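Local coordinates for MdbA protein (Corynebacterium matruchotii ATCC 14266, PDB 6BO0), which is a thiol-disulfide oxidoreductase of the DsbA-like thioredoxin family that probably forms disulfide bonds in exported proteins, at residues W110-M115 against K137-K142. Residues are numbered along the deposited sequence; the frame is centred on the assembly and turned at random. Where two conformers were deposited one is given.
Sequences WNFRTM and KILGAK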
loop_
_atom_site.group_PDB
_atom_site.type_symbol
_atom_site.label_atom_id
_atom_site.label_comp_id
_atom_site.label_asym_id
_atom_site.label_seq_id
_atom_site.Cartn_x
_atom_site.Cartn_y
_atom_site.Cartn_z
ATOM N N TRP A 110 2.388 1.783 -7.163
ATOM C CA TRP A 110 3.070 0.521 -6.944
ATOM C C TRP A 110 4.523 0.732 -6.532
ATOM O O TRP A 110 5.015 0.133 -5.566
ATOM C CB TRP A 110 2.995 -0.312 -8.229
ATOM C CG TRP A 110 3.660 -1.621 -8.115
ATOM C CD1 TRP A 110 4.948 -1.928 -8.458
ATOM C CD2 TRP A 110 3.110 -2.807 -7.568
ATOM N NE1 TRP A 110 5.229 -3.239 -8.172
ATOM C CE2 TRP A 110 4.111 -3.801 -7.628
ATOM C CE3 TRP A 110 1.869 -3.140 -7.047
ATOM C CZ2 TRP A 110 3.894 -5.087 -7.173
ATOM C CZ3 TRP A 110 1.666 -4.428 -6.605
ATOM C CH2 TRP A 110 2.667 -5.372 -6.675
ATOM N N ASN A 111 5.215 1.583 -7.274
ATOM C CA ASN A 111 6.610 1.848 -6.970
ATOM C C ASN A 111 6.803 2.573 -5.631
ATOM O O ASN A 111 7.747 2.285 -4.891
ATOM C CB ASN A 111 7.293 2.596 -8.113
ATOM C CG ASN A 111 7.554 1.711 -9.302
ATOM O OD1 ASN A 111 8.134 0.645 -9.155
ATOM N ND2 ASN A 111 7.103 2.127 -10.476
ATOM N N PHE A 112 5.891 3.485 -5.297
ATOM C CA PHE A 112 5.959 4.195 -4.024
ATOM C C PHE A 112 5.711 3.244 -2.857
ATOM O O PHE A 112 6.418 3.300 -1.849
ATOM C CB PHE A 112 4.977 5.357 -4.027
ATOM C CG PHE A 112 5.191 6.352 -2.922
ATOM C CD1 PHE A 112 6.114 7.358 -3.058
ATOM C CD2 PHE A 112 4.449 6.296 -1.758
ATOM C CE1 PHE A 112 6.302 8.299 -2.061
ATOM C CE2 PHE A 112 4.603 7.260 -0.770
ATOM C CZ PHE A 112 5.548 8.245 -0.931
ATOM N N ARG A 113 4.730 2.360 -3.007
ATOM C CA ARG A 113 4.468 1.363 -1.961
ATOM C C ARG A 113 5.681 0.463 -1.765
ATOM O O ARG A 113 6.070 0.167 -0.628
ATOM C CB ARG A 113 3.217 0.550 -2.294
ATOM C CG ARG A 113 2.973 -0.612 -1.360
ATOM C CD ARG A 113 1.674 -1.329 -1.630
ATOM N NE ARG A 113 1.545 -2.521 -0.786
ATOM C CZ ARG A 113 2.049 -3.717 -1.068
ATOM N NH1 ARG A 113 2.679 -3.945 -2.203
ATOM N NH2 ARG A 113 1.939 -4.694 -0.179
ATOM N N THR A 114 6.261 -0.003 -2.861
ATOM C CA THR A 114 7.461 -0.835 -2.777
ATOM C C THR A 114 8.579 -0.100 -2.047
ATOM O O THR A 114 9.253 -0.658 -1.173
ATOM C CB THR A 114 7.929 -1.296 -4.150
ATOM O OG1 THR A 114 6.899 -2.082 -4.756
ATOM C CG2 THR A 114 9.225 -2.114 -4.051
ATOM N N MET A 115 8.792 1.152 -2.418
ATOM C CA MET A 115 9.811 1.951 -1.778
ATOM C C MET A 115 9.566 2.069 -0.276
ATOM O O MET A 115 10.470 1.883 0.524
ATOM C CB MET A 115 9.896 3.311 -2.481
ATOM C CG MET A 115 10.880 4.292 -1.878
ATOM S SD MET A 115 10.337 5.148 -0.409
ATOM C CE MET A 115 8.979 6.134 -1.048
ATOM N N LYS A 137 7.699 12.778 -6.016
ATOM C CA LYS A 137 8.110 13.481 -7.231
ATOM C C LYS A 137 9.191 12.691 -7.979
ATOM O O LYS A 137 9.112 12.521 -9.199
ATOM C CB LYS A 137 8.596 14.878 -6.895
ATOM C CG LYS A 137 8.953 15.719 -8.120
ATOM C CD LYS A 137 9.335 17.135 -7.738
ATOM C CE LYS A 137 9.663 17.969 -8.970
ATOM N NZ LYS A 137 8.481 18.165 -9.845
ATOM N N ILE A 138 10.182 12.202 -7.246
ATOM C CA ILE A 138 11.259 11.428 -7.841
ATOM C C ILE A 138 10.701 10.170 -8.548
ATOM O O ILE A 138 11.203 9.765 -9.607
ATOM C CB ILE A 138 12.318 11.074 -6.766
ATOM C CG1 ILE A 138 13.080 12.346 -6.316
ATOM C CG2 ILE A 138 13.319 10.048 -7.287
ATOM C CD1 ILE A 138 13.840 12.205 -5.009
ATOM N N LEU A 139 9.651 9.576 -7.971
ATOM C CA LEU A 139 9.027 8.370 -8.530
ATOM C C LEU A 139 7.936 8.663 -9.554
ATOM O O LEU A 139 7.230 7.755 -9.960
ATOM C CB LEU A 139 8.513 7.470 -7.419
ATOM C CG LEU A 139 9.635 6.908 -6.545
ATOM C CD1 LEU A 139 9.009 5.893 -5.578
ATOM C CD2 LEU A 139 10.767 6.268 -7.314
ATOM N N GLY A 140 7.821 9.906 -9.994
ATOM C CA GLY A 140 6.993 10.216 -11.141
ATOM C C GLY A 140 5.613 10.769 -10.873
ATOM O O GLY A 140 4.825 10.902 -11.807
ATOM N N ALA A 141 5.302 11.128 -9.625
ATOM C CA ALA A 141 3.965 11.646 -9.321
ATOM C C ALA A 141 3.708 12.981 -10.028
ATOM O O ALA A 141 4.624 13.773 -10.237
ATOM C CB ALA A 141 3.797 11.811 -7.824
ATOM N N LYS A 142 2.436 13.236 -10.319
ATOM C CA LYS A 142 1.991 14.511 -10.858
ATOM C C LYS A 142 2.300 15.648 -9.890
ATOM O O LYS A 142 2.340 15.450 -8.671
ATOM C CB LYS A 142 0.487 14.485 -11.109
ATOM C CG LYS A 142 0.036 13.556 -12.239
ATOM C CD LYS A 142 -1.471 13.638 -12.507
ATOM C CE LYS A 142 -2.308 12.920 -11.444
ATOM N NZ LYS A 142 -3.793 12.923 -11.673
HETATM O O HOH W 1 7.173 5.183 -10.668
#
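Leu139 reaches helix 106-118 with a single methyl. Its CD1 sits among Asn111, Phe112 and Met115, on the side of the helix where these three residues come together. The closest approach is to the backbone: Leu139 CD1 lies 3.8 Å from Phe112 CA and 3.9 Å from Asn111 O. That carbonyl accepts the N-H of Met115 within the helix; the methyl makes only van der Waals contact with it. Leu139 CD1 also touches Phe112 CD1 at 4.1 Å. Leu139 CD1 meets Met115 CB at 4.1 Å as well. The side chains of Leu139 and Phe112 cross at about a right angle, and the methyl comes to the ring obliquely. Phe112 CG is anti to the backbone N (chi1 -166°). From there the ring also packs on Ala96, Ala97 and Ile100 of helix 89-103 and on Ala136 of helix 129-138. Met115 bends back at chi2 and chi3. This bend lays its CE over one face of the Phe112 ring, 3.6 Å above the plane and offset toward the rim.

Leu139 is the first residue beyond helix 129-138, which closes in a Schellman motif. Gly140, with positive phi, is the C' residue. Gly140 N bonds to Lys137 O at 3.0 Å, and Ala141 N reaches back to Ala136 O. The contact joins the end of this helix to the middle of helix 106-118, in the helical part of the DsbA-like thioredoxin fold.

No direct hydrogen bond links the two segments, but a water bridges them. It donates to Leu139 O at 2.7 Å and accepts from Asn111 ND2 at 3.1 Å. The other end of the Asn111 amide, OD1, takes the backbone N-H of Glu15, which helps fix the rotation of the amide.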